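Local atomic coordinates of beta-ketoacyl synthase (Burkholderia phymatum, PDB entry 4EWG), a protein that probably catalyses the condensation step that elongates fatty acyl chains on acyl carrier protein, as 3-oxoacyl-[acyl-carrier-protein] synthases do. Residues Val162-Ala167 against Ile175-Glu180; Ser213-Glu218 against Thr222-Asp227; Ser335-Thr340 against Gly345-Trp350; Ile353-Met356 against Tyr361-Thr364. All blocks are in the same frame, centred on the assembly; numbering follows the deposited sequence.

All four contacts are largely buried, but at different depths. The centre of contact 3 lies about 5 Å from the centre of the chain, that of contact 1 about 11 Å, of contact 4 about 15 Å and of contact 2 about 20 Å. Contacts 3 and 4 share helix 344-358 and are joined by a probable hydrogen bond from Tyr-336 to Pro-363; contact 1 reaches the same helix through Ile-175. Pro-225 of contact 2 touches both Ser-335 and Thr-364. Contact 1 is apolar; contacts 3 and 4 each add a bridging water, contact 4 also a weak N-H to sulfur bond. Contact 2 brings together hydroxyls and two arginines, each in a salt bridge within its own segment.

Contact 1 of 4, residues Val162-Ala167 against Ile175-Glu180; sequences VPTSSA and IGYAYE
Two aliphatic groups of the segment 162-167 lean on Tyr-177, and the close contacts are theirs. CG1 of Val-162 rests 4.2 Å from Tyr-177 CB, the two side chains crossing at roughly a right angle; this methyl stands opposite the backbone N (chi1 -176°), a torsion that sends it out toward the helix. The methyl CG2 of Thr-164 comes at the rim of the phenol ring, close to its plane, with 3.9 Å to Tyr-177 CD2. A beta-branched residue suits each place: valine presents a compact apolar branch to the helix, and threonine offers a methyl to the ring while its hydroxyl turns elsewhere.

Strand 161-163, helix 170-183 and strand 189-196 form a beta-alpha-beta crossover of the thiolase fold, with strand 105-110 lying between the two strands in the sheet. The contact joins the first strand and the loop after it to the helix.

Hydrogen bonds run outward instead of across. Thr-164 OG1 is bonded to Ser-170 O, near the start of the helix. Tyr-177 OH bonds to the carbonyl O of Ile-161 of the second subunit, so the aromatic residue combines an apolar flank with a polar tip at the dimer interface. Among the charged groups, Glu-180 OE1 lies in the plane of the Tyr-177 ring at its edge, 3.6 Å from Tyr-177 CD1, and forms a salt bridge with Arg-160 of the second subunit.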
loop_
_atom_site.group_PDB
_atom_site.type_symbol
_atom_site.label_atom_id
_atom_site.label_comp_id
_atom_site.label_asym_id
_atom_site.label_seq_id
_atom_site.Cartn_x
_atom_site.Cartn_y
_atom_site.Cartn_z
ATOM N N VAL A 162 -2.468 3.459 -6.571
ATOM C CA VAL A 162 -2.770 2.284 -5.839
ATOM C C VAL A 162 -1.464 1.785 -5.205
ATOM O O VAL A 162 -0.655 1.131 -5.836
ATOM C CB VAL A 162 -3.344 1.192 -6.748
ATOM C CG1 VAL A 162 -3.752 -0.003 -5.894
ATOM C CG2 VAL A 162 -4.507 1.743 -7.583
ATOM N N PRO A 163 -1.275 2.077 -3.941
ATOM C CA PRO A 163 -0.013 1.696 -3.298
ATOM C C PRO A 163 -0.113 0.231 -3.009
ATOM O O PRO A 163 -1.108 -0.180 -2.425
ATOM C CB PRO A 163 0.016 2.589 -2.031
ATOM C CG PRO A 163 -1.415 2.829 -1.720
ATOM C CD PRO A 163 -2.214 2.711 -2.996
ATOM N N THR A 164 0.790 -0.582 -3.544
ATOM C CA THR A 164 0.775 -2.021 -3.257
ATOM C C THR A 164 2.071 -2.436 -2.589
ATOM O O THR A 164 2.757 -3.331 -3.036
ATOM C CB THR A 164 0.564 -2.797 -4.552
ATOM O OG1 THR A 164 1.605 -2.466 -5.476
ATOM C CG2 THR A 164 -0.794 -2.415 -5.161
ATOM N N SER A 165 2.435 -1.745 -1.524
ATOM C CA SER A 165 3.659 -2.112 -0.785
ATOM C C SER A 165 3.354 -3.240 0.190
ATOM O O SER A 165 2.860 -3.007 1.313
ATOM C CB SER A 165 4.287 -0.916 -0.099
ATOM O OG SER A 165 4.949 -0.104 -1.039
ATOM N N SER A 166 3.610 -4.474 -0.267
ATOM C CA SER A 166 3.253 -5.695 0.506
ATOM C C SER A 166 4.403 -6.683 0.449
ATOM O O SER A 166 4.226 -7.878 0.182
ATOM C CB SER A 166 1.978 -6.309 -0.063
ATOM O OG SER A 166 2.015 -6.428 -1.480
ATOM N N ALA A 167 5.588 -6.180 0.716
ATOM C CA ALA A 167 6.808 -6.968 0.651
ATOM C C ALA A 167 6.888 -7.700 -0.687
ATOM O O ALA A 167 6.769 -7.059 -1.762
ATOM C CB ALA A 167 6.863 -7.920 1.826
ATOM N N ILE A 175 0.137 -5.456 -10.313
ATOM C CA ILE A 175 -0.363 -5.892 -11.608
ATOM C C ILE A 175 -1.835 -6.248 -11.471
ATOM O O ILE A 175 -2.669 -5.759 -12.253
ATOM C CB ILE A 175 0.500 -7.067 -12.227
ATOM C CG1 ILE A 175 1.901 -6.540 -12.549
ATOM C CG2 ILE A 175 -0.145 -7.698 -13.494
ATOM C CD1 ILE A 175 2.961 -7.584 -12.809
ATOM N N GLY A 176 -2.164 -7.020 -10.438
ATOM C CA GLY A 176 -3.532 -7.483 -10.244
ATOM C C GLY A 176 -4.520 -6.371 -9.984
ATOM O O GLY A 176 -5.593 -6.312 -10.579
ATOM N N TYR A 177 -4.192 -5.502 -9.051
ATOM C CA TYR A 177 -5.102 -4.442 -8.701
ATOM C C TYR A 177 -5.170 -3.370 -9.817
ATOM O O TYR A 177 -6.224 -2.830 -10.079
ATOM C CB TYR A 177 -4.724 -3.805 -7.331
ATOM C CG TYR A 177 -4.882 -4.717 -6.092
ATOM C CD1 TYR A 177 -5.854 -5.712 -6.039
ATOM C CD2 TYR A 177 -4.078 -4.540 -4.976
ATOM C CE1 TYR A 177 -6.013 -6.500 -4.916
ATOM C CE2 TYR A 177 -4.213 -5.322 -3.854
ATOM C CZ TYR A 177 -5.188 -6.298 -3.810
ATOM O OH TYR A 177 -5.315 -7.100 -2.680
ATOM N N ALA A 178 -4.065 -3.121 -10.505
ATOM C CA ALA A 178 -4.100 -2.222 -11.702
ATOM C C ALA A 178 -5.032 -2.830 -12.759
ATOM O O ALA A 178 -5.872 -2.152 -13.360
ATOM C CB ALA A 178 -2.695 -1.976 -12.266
ATOM N N TYR A 179 -4.906 -4.125 -12.935
ATOM C CA TYR A 179 -5.772 -4.868 -13.867
ATOM C C TYR A 179 -7.258 -4.697 -13.545
ATOM O O TYR A 179 -8.092 -4.472 -14.421
ATOM C CB TYR A 179 -5.361 -6.353 -13.846
ATOM C CG TYR A 179 -6.391 -7.337 -14.281
ATOM C CD1 TYR A 179 -6.861 -7.359 -15.590
ATOM C CD2 TYR A 179 -6.882 -8.278 -13.399
ATOM C CE1 TYR A 179 -7.810 -8.295 -16.000
ATOM C CE2 TYR A 179 -7.837 -9.225 -13.794
ATOM C CZ TYR A 179 -8.296 -9.222 -15.090
ATOM O OH TYR A 179 -9.228 -10.177 -15.475
ATOM N N GLU A 180 -7.596 -4.819 -12.285
ATOM C CA GLU A 180 -8.986 -4.703 -11.911
ATOM C C GLU A 180 -9.471 -3.249 -12.065
ATOM O O GLU A 180 -10.610 -3.011 -12.402
ATOM C CB GLU A 180 -9.186 -5.210 -10.491
ATOM C CG GLU A 180 -9.048 -6.727 -10.389
ATOM C CD GLU A 180 -9.054 -7.245 -8.971
ATOM O OE1 GLU A 180 -8.769 -6.458 -8.039
ATOM O OE2 GLU A 180 -9.262 -8.479 -8.785
#

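Contact 2 of 4, residues Ser213-Glu218 against Thr222-Asp227; sequences STRNDE and TPRPFD
Arg-215 runs alongside the second segment and meets first Thr-222, then Arg-224. Arg-215 CB lies 4.3 Å from Thr-222 CG2, a methyl that also approaches Glu-218 O at 3.4 Å. Beyond CB the chain stays extended as far as CD, then bends at chi3 (75°), which turns the guanidinium back to Glu-218. There Arg-215 NE and Arg-215 NH2 grip the single oxygen Glu-218 OE1 side-on, at 3.2 Å and 3.0 Å respectively; the oxygen lies in the guanidinium plane, while both nitrogens reach it from one face of the carboxylate. The remaining nitrogen, Arg-215 NH1, comes 3.6 Å from Arg-224 CD. The two arginine chains cross nearly at right angles, with their guanidinium planes 33° apart, and the closeness of like charges is probably eased because each has a carboxylate of its own: Arg-224 NE makes a nearly straight 2.8 Å bond to Asp-227 OD2. Arginine suits both places, its long chain packing while its tip closes a salt bridge.

At the other end of the contact the hydroxyls Ser-213 OG and Thr-222 OG1 sit 2.7 Å apart, and Ser-213 OG is also bonded to Asp-231. Each segment carries a beta turn, type I at Arg-215 to Glu-218 and type II at Arg-224 to Asp-227, the latter following a cis peptide before Pro-223. These turns belong to the long connection between helix 200-207 and strand 238-246; Leu-53 of strand 53-54 packs on Ser-213 and Thr-222, while Pro-225 and Phe-226 rest against helix 310-324.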
loop_
_atom_site.group_PDB
_atom_site.type_symbol
_atom_site.label_atom_id
_atom_site.label_comp_id
_atom_site.label_asym_id
_atom_site.label_seq_id
_atom_site.Cartn_x
_atom_site.Cartn_y
_atom_site.Cartn_z
ATOM N N SER A 213 20.192 -18.598 2.585
ATOM C CA SER A 213 21.322 -19.491 2.317
ATOM C C SER A 213 22.614 -18.945 2.934
ATOM O O SER A 213 22.867 -17.732 2.864
ATOM C CB SER A 213 21.529 -19.625 0.814
ATOM O OG SER A 213 22.660 -20.443 0.519
ATOM N N THR A 214 23.428 -19.835 3.512
ATOM C CA THR A 214 24.679 -19.467 4.106
ATOM C C THR A 214 25.866 -20.191 3.432
ATOM O O THR A 214 26.945 -20.299 4.019
ATOM C CB THR A 214 24.682 -19.778 5.605
ATOM O OG1 THR A 214 24.406 -21.142 5.766
ATOM C CG2 THR A 214 23.618 -18.968 6.359
ATOM N N ARG A 215 25.691 -20.653 2.200
ATOM C CA ARG A 215 26.811 -21.224 1.468
ATOM C C ARG A 215 27.695 -20.108 0.953
ATOM O O ARG A 215 27.762 -19.847 -0.236
ATOM C CB ARG A 215 26.319 -22.133 0.360
ATOM C CG ARG A 215 25.802 -23.430 0.941
ATOM C CD ARG A 215 25.163 -24.306 -0.110
ATOM N NE ARG A 215 26.167 -24.943 -0.980
ATOM C CZ ARG A 215 25.891 -25.862 -1.906
ATOM N NH1 ARG A 215 24.640 -26.260 -2.110
ATOM N NH2 ARG A 215 26.871 -26.381 -2.630
ATOM N N ASN A 216 28.396 -19.460 1.878
ATOM C CA ASN A 216 29.029 -18.174 1.604
ATOM C C ASN A 216 30.206 -18.260 0.633
ATOM O O ASN A 216 30.579 -17.268 -0.011
ATOM C CB ASN A 216 29.389 -17.479 2.922
ATOM C CG ASN A 216 28.143 -17.031 3.703
ATOM O OD1 ASN A 216 27.050 -16.905 3.141
ATOM N ND2 ASN A 216 28.311 -16.738 4.958
ATOM N N ASP A 217 30.746 -19.467 0.479
ATOM C CA ASP A 217 31.813 -19.718 -0.459
ATOM C C ASP A 217 31.389 -20.248 -1.825
ATOM O O ASP A 217 32.233 -20.437 -2.688
ATOM C CB ASP A 217 32.787 -20.694 0.175
ATOM C CG ASP A 217 33.678 -20.015 1.194
ATOM O OD1 ASP A 217 33.453 -18.807 1.498
ATOM O OD2 ASP A 217 34.602 -20.677 1.688
ATOM N N GLU A 218 30.111 -20.499 -2.024
ATOM C CA GLU A 218 29.657 -21.098 -3.272
ATOM C C GLU A 218 28.454 -20.361 -3.866
ATOM O O GLU A 218 27.396 -20.943 -4.017
ATOM C CB GLU A 218 29.311 -22.563 -3.032
ATOM C CG GLU A 218 30.518 -23.391 -2.597
ATOM C CD GLU A 218 30.156 -24.844 -2.355
ATOM O OE1 GLU A 218 29.309 -25.095 -1.469
ATOM O OE2 GLU A 218 30.713 -25.727 -3.056
ATOM N N THR A 222 23.986 -21.561 -5.373
ATOM C CA THR A 222 22.856 -21.258 -4.489
ATOM C C THR A 222 22.225 -19.942 -4.990
ATOM O O THR A 222 22.954 -19.056 -5.469
ATOM C CB THR A 222 23.341 -21.161 -3.007
ATOM O OG1 THR A 222 22.234 -21.026 -2.129
ATOM C CG2 THR A 222 24.337 -19.954 -2.797
ATOM N N PRO A 223 20.896 -19.808 -4.883
ATOM C CA PRO A 223 19.897 -20.682 -4.248
ATOM C C PRO A 223 19.494 -21.816 -5.171
ATOM O O PRO A 223 19.911 -21.841 -6.317
ATOM C CB PRO A 223 18.731 -19.742 -4.012
ATOM C CG PRO A 223 18.817 -18.763 -5.173
ATOM C CD PRO A 223 20.274 -18.604 -5.461
ATOM N N ARG A 224 18.689 -22.743 -4.653
ATOM C CA ARG A 224 18.402 -23.995 -5.330
ATOM C C ARG A 224 16.925 -24.382 -5.180
ATOM O O ARG A 224 16.598 -25.356 -4.508
ATOM C CB ARG A 224 19.279 -25.130 -4.747
ATOM C CG ARG A 224 20.750 -24.808 -4.558
ATOM C CD ARG A 224 21.521 -26.009 -3.978
ATOM N NE ARG A 224 21.531 -27.163 -4.868
ATOM C CZ ARG A 224 22.378 -27.336 -5.874
ATOM N NH1 ARG A 224 22.292 -28.429 -6.619
ATOM N NH2 ARG A 224 23.318 -26.442 -6.148
ATOM N N PRO A 225 16.032 -23.641 -5.827
ATOM C CA PRO A 225 14.621 -23.918 -5.639
ATOM C C PRO A 225 14.244 -25.379 -5.888
ATOM O O PRO A 225 14.659 -25.961 -6.888
ATOM C CB PRO A 225 13.934 -23.002 -6.664
ATOM C CG PRO A 225 14.892 -21.912 -6.869
ATOM C CD PRO A 225 16.250 -22.547 -6.776
ATOM N N PHE A 226 13.479 -25.948 -4.955
ATOM C CA PHE A 226 12.963 -27.340 -5.031
ATOM C C PHE A 226 14.041 -28.431 -4.966
ATOM O O PHE A 226 13.747 -29.596 -5.108
ATOM C CB PHE A 226 12.064 -27.530 -6.255
ATOM C CG PHE A 226 11.007 -26.482 -6.377
ATOM C CD1 PHE A 226 9.953 -26.449 -5.487
ATOM C CD2 PHE A 226 11.100 -25.490 -7.346
ATOM C CE1 PHE A 226 8.990 -25.477 -5.572
ATOM C CE2 PHE A 226 10.137 -24.509 -7.455
ATOM C CZ PHE A 226 9.077 -24.496 -6.558
ATOM N N ASP A 227 15.278 -28.040 -4.710
ATOM C CA ASP A 227 16.394 -28.975 -4.679
ATOM C C ASP A 227 16.590 -29.575 -3.268
ATOM O O ASP A 227 16.411 -28.897 -2.248
ATOM C CB ASP A 227 17.669 -28.249 -5.123
ATOM C CG ASP A 227 18.821 -29.205 -5.379
ATOM O OD1 ASP A 227 18.824 -29.840 -6.453
ATOM O OD2 ASP A 227 19.701 -29.312 -4.498
#

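Contact 3 of 4, residues Ser335-Thr340 against Gly345-Trp350; sequences SYVGHT and GALEAW
Leu-347 points from helix 344-358 at Val-337 and Thr-340, its two methyls dividing the work. In this ketosynthase of the thiolase fold the helix is buried near the middle of the chain, and the contact packs it against the end of the short helix 334-337 and the loop after it. Leu-347 CD2 lies 4.3 Å from Val-337 CG2. Leu-347 CD1 sits 4.1 Å from both Thr-340 OG1 and Thr-340 CG2, the leucine meeting the fork of the threonine nearly at right angles. Leucine suits the place because its forked end gives one methyl to each neighbour. With CG opposite the backbone N (chi1 -179°), that fork is carried away from the helix and across to Val-337 and Thr-340.

The next shell is polar. One ordered water joins the two segments: it donates to Gly-338 O and to Glu-348 OE2, and accepts from the hydroxyl of Thr-340, whose residue thus serves both apolar and polar neighbours. Gly-338, the first residue to leave the short helix, has positive phi, a conformation that favours glycine, and its carbonyl is turned to the water. Farther out, Glu-348 OE2 is also held by a salt bridge to Lys-334, while the ring of His-339 meets His-305 edge to face. Of the three water bonds, those to Thr-340 OG1 (2.7 Å) and Gly-338 O (2.8 Å) are shorter than that to Glu-348 OE2, at 3.1 Å.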
loop_
_atom_site.group_PDB
_atom_site.type_symbol
_atom_site.label_atom_id
_atom_site.label_comp_id
_atom_site.label_asym_id
_atom_site.label_seq_id
_atom_site.Cartn_x
_atom_site.Cartn_y
_atom_site.Cartn_z
ATOM N N SER A 335 16.192 -18.688 -9.109
ATOM C CA SER A 335 17.437 -19.428 -9.283
ATOM C C SER A 335 18.518 -18.633 -10.026
ATOM O O SER A 335 19.711 -18.982 -9.935
ATOM C CB SER A 335 17.180 -20.754 -10.023
ATOM O OG SER A 335 16.873 -20.567 -11.411
ATOM N N TYR A 336 18.116 -17.606 -10.782
ATOM C CA TYR A 336 19.057 -16.745 -11.518
ATOM C C TYR A 336 19.317 -15.444 -10.822
ATOM O O TYR A 336 20.471 -15.071 -10.615
ATOM C CB TYR A 336 18.522 -16.389 -12.906
ATOM C CG TYR A 336 18.400 -17.546 -13.818
ATOM C CD1 TYR A 336 17.276 -18.341 -13.781
ATOM C CD2 TYR A 336 19.398 -17.845 -14.740
ATOM C CE1 TYR A 336 17.143 -19.419 -14.609
ATOM C CE2 TYR A 336 19.265 -18.920 -15.598
ATOM C CZ TYR A 336 18.120 -19.703 -15.505
ATOM O OH TYR A 336 17.931 -20.773 -16.302
ATOM N N VAL A 337 18.243 -14.728 -10.505
ATOM C CA VAL A 337 18.349 -13.371 -9.959
ATOM C C VAL A 337 18.102 -13.304 -8.455
ATOM O O VAL A 337 18.093 -12.208 -7.868
ATOM C CB VAL A 337 17.397 -12.382 -10.686
ATOM C CG1 VAL A 337 17.764 -12.329 -12.151
ATOM C CG2 VAL A 337 15.937 -12.764 -10.513
ATOM N N GLY A 338 17.915 -14.460 -7.817
ATOM C CA GLY A 338 17.579 -14.470 -6.407
ATOM C C GLY A 338 16.136 -14.038 -6.157
ATOM O O GLY A 338 15.320 -13.947 -7.102
ATOM N N HIS A 339 15.822 -13.770 -4.890
ATOM C CA HIS A 339 14.524 -13.266 -4.489
ATOM C C HIS A 339 14.610 -11.764 -4.494
ATOM O O HIS A 339 15.203 -11.164 -3.599
ATOM C CB HIS A 339 14.176 -13.773 -3.099
ATOM C CG HIS A 339 12.795 -13.454 -2.676
ATOM N ND1 HIS A 339 12.067 -12.502 -3.267
ATOM C CD2 HIS A 339 11.991 -13.998 -1.670
ATOM C CE1 HIS A 339 10.867 -12.431 -2.663
ATOM N NE2 HIS A 339 10.827 -13.346 -1.695
ATOM N N THR A 340 14.023 -11.142 -5.522
ATOM C CA THR A 340 14.176 -9.715 -5.748
ATOM C C THR A 340 13.112 -8.903 -4.959
ATOM O O THR A 340 12.913 -7.717 -5.222
ATOM C CB THR A 340 14.105 -9.384 -7.256
ATOM O OG1 THR A 340 12.865 -9.875 -7.789
ATOM C CG2 THR A 340 15.292 -9.998 -8.031
ATOM N N GLY A 345 7.323 -10.011 -8.187
ATOM C CA GLY A 345 6.090 -10.292 -8.937
ATOM C C GLY A 345 6.035 -9.633 -10.311
ATOM O O GLY A 345 5.497 -10.219 -11.257
ATOM N N ALA A 346 6.626 -8.432 -10.429
ATOM C CA ALA A 346 6.648 -7.698 -11.681
ATOM C C ALA A 346 7.705 -8.237 -12.620
ATOM O O ALA A 346 7.427 -8.488 -13.791
ATOM C CB ALA A 346 6.859 -6.201 -11.434
ATOM N N LEU A 347 8.908 -8.443 -12.110
ATOM C CA LEU A 347 9.995 -8.994 -12.901
ATOM C C LEU A 347 9.584 -10.360 -13.441
ATOM O O LEU A 347 9.741 -10.641 -14.611
ATOM C CB LEU A 347 11.262 -9.087 -12.060
ATOM C CG LEU A 347 12.591 -9.607 -12.639
ATOM C CD1 LEU A 347 13.738 -9.084 -11.759
ATOM C CD2 LEU A 347 12.683 -11.126 -12.737
ATOM N N GLU A 348 9.072 -11.203 -12.569
ATOM C CA GLU A 348 8.674 -12.558 -12.946
ATOM C C GLU A 348 7.513 -12.572 -13.908
ATOM O O GLU A 348 7.475 -13.416 -14.791
ATOM C CB GLU A 348 8.366 -13.401 -11.692
ATOM C CG GLU A 348 9.653 -13.726 -10.925
ATOM C CD GLU A 348 9.447 -14.070 -9.466
ATOM O OE1 GLU A 348 8.354 -14.476 -9.090
ATOM O OE2 GLU A 348 10.407 -13.990 -8.689
ATOM N N ALA A 349 6.577 -11.620 -13.769
ATOM C CA ALA A 349 5.480 -11.534 -14.712
ATOM C C ALA A 349 6.053 -11.190 -16.107
ATOM O O ALA A 349 5.757 -11.845 -17.111
ATOM C CB ALA A 349 4.458 -10.516 -14.250
ATOM N N TRP A 350 6.887 -10.166 -16.135
ATOM C CA TRP A 350 7.535 -9.684 -17.371
ATOM C C TRP A 350 8.246 -10.830 -18.068
ATOM O O TRP A 350 7.942 -11.148 -19.222
ATOM C CB TRP A 350 8.484 -8.552 -16.989
ATOM C CG TRP A 350 9.478 -8.134 -18.030
ATOM C CD1 TRP A 350 9.373 -8.265 -19.383
ATOM C CD2 TRP A 350 10.729 -7.432 -17.804
ATOM N NE1 TRP A 350 10.496 -7.767 -20.007
ATOM C CE2 TRP A 350 11.340 -7.250 -19.101
ATOM C CE3 TRP A 350 11.420 -7.023 -16.678
ATOM C CZ2 TRP A 350 12.547 -6.646 -19.258
ATOM C CZ3 TRP A 350 12.645 -6.415 -16.850
ATOM C CH2 TRP A 350 13.194 -6.226 -18.105
HETATM O O HOH W 1 13.099 -12.574 -8.153
#

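Contact 4 of 4, residues Ile353-Met356 against Tyr361-Thr364; sequences IEMM and YAPT
Met-355 leaves the helix with CG opposite its carbonyl carbon (chi1 -69°) and then continues extended to the sulfur, which arrives beside the backbone of Tyr-361 and Ala-362. Tyr-361 has nearly the same first torsion (chi1 -68°), and this lays its ring back along the helix toward Met-356. The sulfur, Met-355 SD, lies 3.5 Å from Ala-362 N and accepts a weak hydrogen bond that is nonetheless almost straight, at 172°. Met-355 SD also packs 4.1 Å from Ala-362 CB. Methionine suits this spot because its unbranched, flexible chain can reach the passing loop, and its thioether is apolar enough to pack yet able to accept a weak bond.

Helix 344-358 here gives way almost at once to the short strand 360-361, which pairs antiparallel with strand 385-386. The chain therefore doubles back, so that Tyr-361 covers the last turn or so of the helix it has just left. Its other neighbours include Val-392 of the large sheet's strand 391-398 and the ring of Tyr-301, while Trp-23 of helix 23-32 also touches Met-355.

Over one face of the phenol ring stands Met-355 CB, displaced toward the rim, with 4.3 Å to Tyr-361 CD2. The hydroxyl end settles on the next residue: Tyr-361 OH is 3.2 Å from Met-356 CA and 3.5 Å from Met-356 CB, the two side chains lying side by side and pointing the same way. A tyrosine fits because its oxygen also has a polar partner, a water in the ring plane at 2.8 Å from Tyr-361 OH, which is bonded in turn to the carbonyl Met-356 O at 2.7 Å.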
loop_
_atom_site.group_PDB
_atom_site.type_symbol
_atom_site.label_atom_id
_atom_site.label_comp_id
_atom_site.label_asym_id
_atom_site.label_seq_id
_atom_site.Cartn_x
_atom_site.Cartn_y
_atom_site.Cartn_z
ATOM N N ILE A 353 6.068 -13.556 -19.527
ATOM C CA ILE A 353 5.449 -13.168 -20.797
ATOM C C ILE A 353 6.467 -13.230 -21.953
ATOM O O ILE A 353 6.144 -13.691 -23.042
ATOM C CB ILE A 353 4.833 -11.772 -20.735
ATOM C CG1 ILE A 353 3.632 -11.747 -19.788
ATOM C CG2 ILE A 353 4.342 -11.340 -22.100
ATOM C CD1 ILE A 353 3.191 -10.346 -19.461
ATOM N N GLU A 354 7.691 -12.810 -21.690
ATOM C CA GLU A 354 8.752 -12.900 -22.679
ATOM C C GLU A 354 9.025 -14.357 -23.068
ATOM O O GLU A 354 9.185 -14.671 -24.241
ATOM C CB GLU A 354 10.048 -12.281 -22.165
ATOM C CG GLU A 354 9.938 -10.821 -21.784
ATOM C CD GLU A 354 10.032 -9.863 -22.962
ATOM O OE1 GLU A 354 9.572 -10.203 -24.071
ATOM O OE2 GLU A 354 10.563 -8.744 -22.756
ATOM N N MET A 355 9.046 -15.246 -22.079
ATOM C CA MET A 355 9.261 -16.641 -22.341
ATOM C C MET A 355 8.082 -17.228 -23.104
ATOM O O MET A 355 8.272 -17.960 -24.082
ATOM C CB MET A 355 9.482 -17.369 -21.037
ATOM C CG MET A 355 10.800 -16.993 -20.389
ATOM S SD MET A 355 11.215 -18.036 -18.984
ATOM C CE MET A 355 9.874 -17.619 -17.874
ATOM N N MET A 356 6.871 -16.888 -22.689
ATOM C CA MET A 356 5.664 -17.351 -23.384
ATOM C C MET A 356 5.666 -16.955 -24.834
ATOM O O MET A 356 5.348 -17.765 -25.666
ATOM C CB MET A 356 4.381 -16.810 -22.725
ATOM C CG MET A 356 3.112 -17.106 -23.516
ATOM S SD MET A 356 1.590 -16.775 -22.633
ATOM C CE MET A 356 1.409 -15.001 -22.765
ATOM N N TYR A 361 11.232 -21.774 -22.185
ATOM C CA TYR A 361 11.041 -21.658 -20.743
ATOM C C TYR A 361 12.299 -22.090 -20.002
ATOM O O TYR A 361 12.700 -23.265 -20.030
ATOM C CB TYR A 361 9.804 -22.461 -20.306
ATOM C CG TYR A 361 8.486 -21.872 -20.810
ATOM C CD1 TYR A 361 8.077 -22.073 -22.121
ATOM C CD2 TYR A 361 7.664 -21.112 -19.977
ATOM C CE1 TYR A 361 6.889 -21.535 -22.592
ATOM C CE2 TYR A 361 6.464 -20.574 -20.438
ATOM C CZ TYR A 361 6.083 -20.787 -21.748
ATOM O OH TYR A 361 4.893 -20.264 -22.234
ATOM N N ALA A 362 12.913 -21.132 -19.320
ATOM C CA ALA A 362 14.169 -21.358 -18.611
ATOM C C ALA A 362 14.027 -22.427 -17.511
ATOM O O ALA A 362 13.004 -22.524 -16.836
ATOM C CB ALA A 362 14.703 -20.051 -18.020
ATOM N N PRO A 363 15.057 -23.230 -17.332
ATOM C CA PRO A 363 15.004 -24.204 -16.260
ATOM C C PRO A 363 15.307 -23.526 -14.936
ATOM O O PRO A 363 15.901 -22.437 -14.919
ATOM C CB PRO A 363 16.152 -25.138 -16.622
ATOM C CG PRO A 363 17.174 -24.236 -17.202
ATOM C CD PRO A 363 16.388 -23.182 -17.955
ATOM N N THR A 364 14.948 -24.164 -13.841
ATOM C CA THR A 364 15.468 -23.740 -12.530
ATOM C C THR A 364 16.952 -24.125 -12.443
ATOM O O THR A 364 17.312 -25.296 -12.504
ATOM C CB THR A 364 14.682 -24.365 -11.364
ATOM O OG1 THR A 364 13.314 -23.974 -11.460
ATOM C CG2 THR A 364 15.236 -23.911 -10.018
HETATM O O HOH W 2 4.695 -20.344 -25.021
#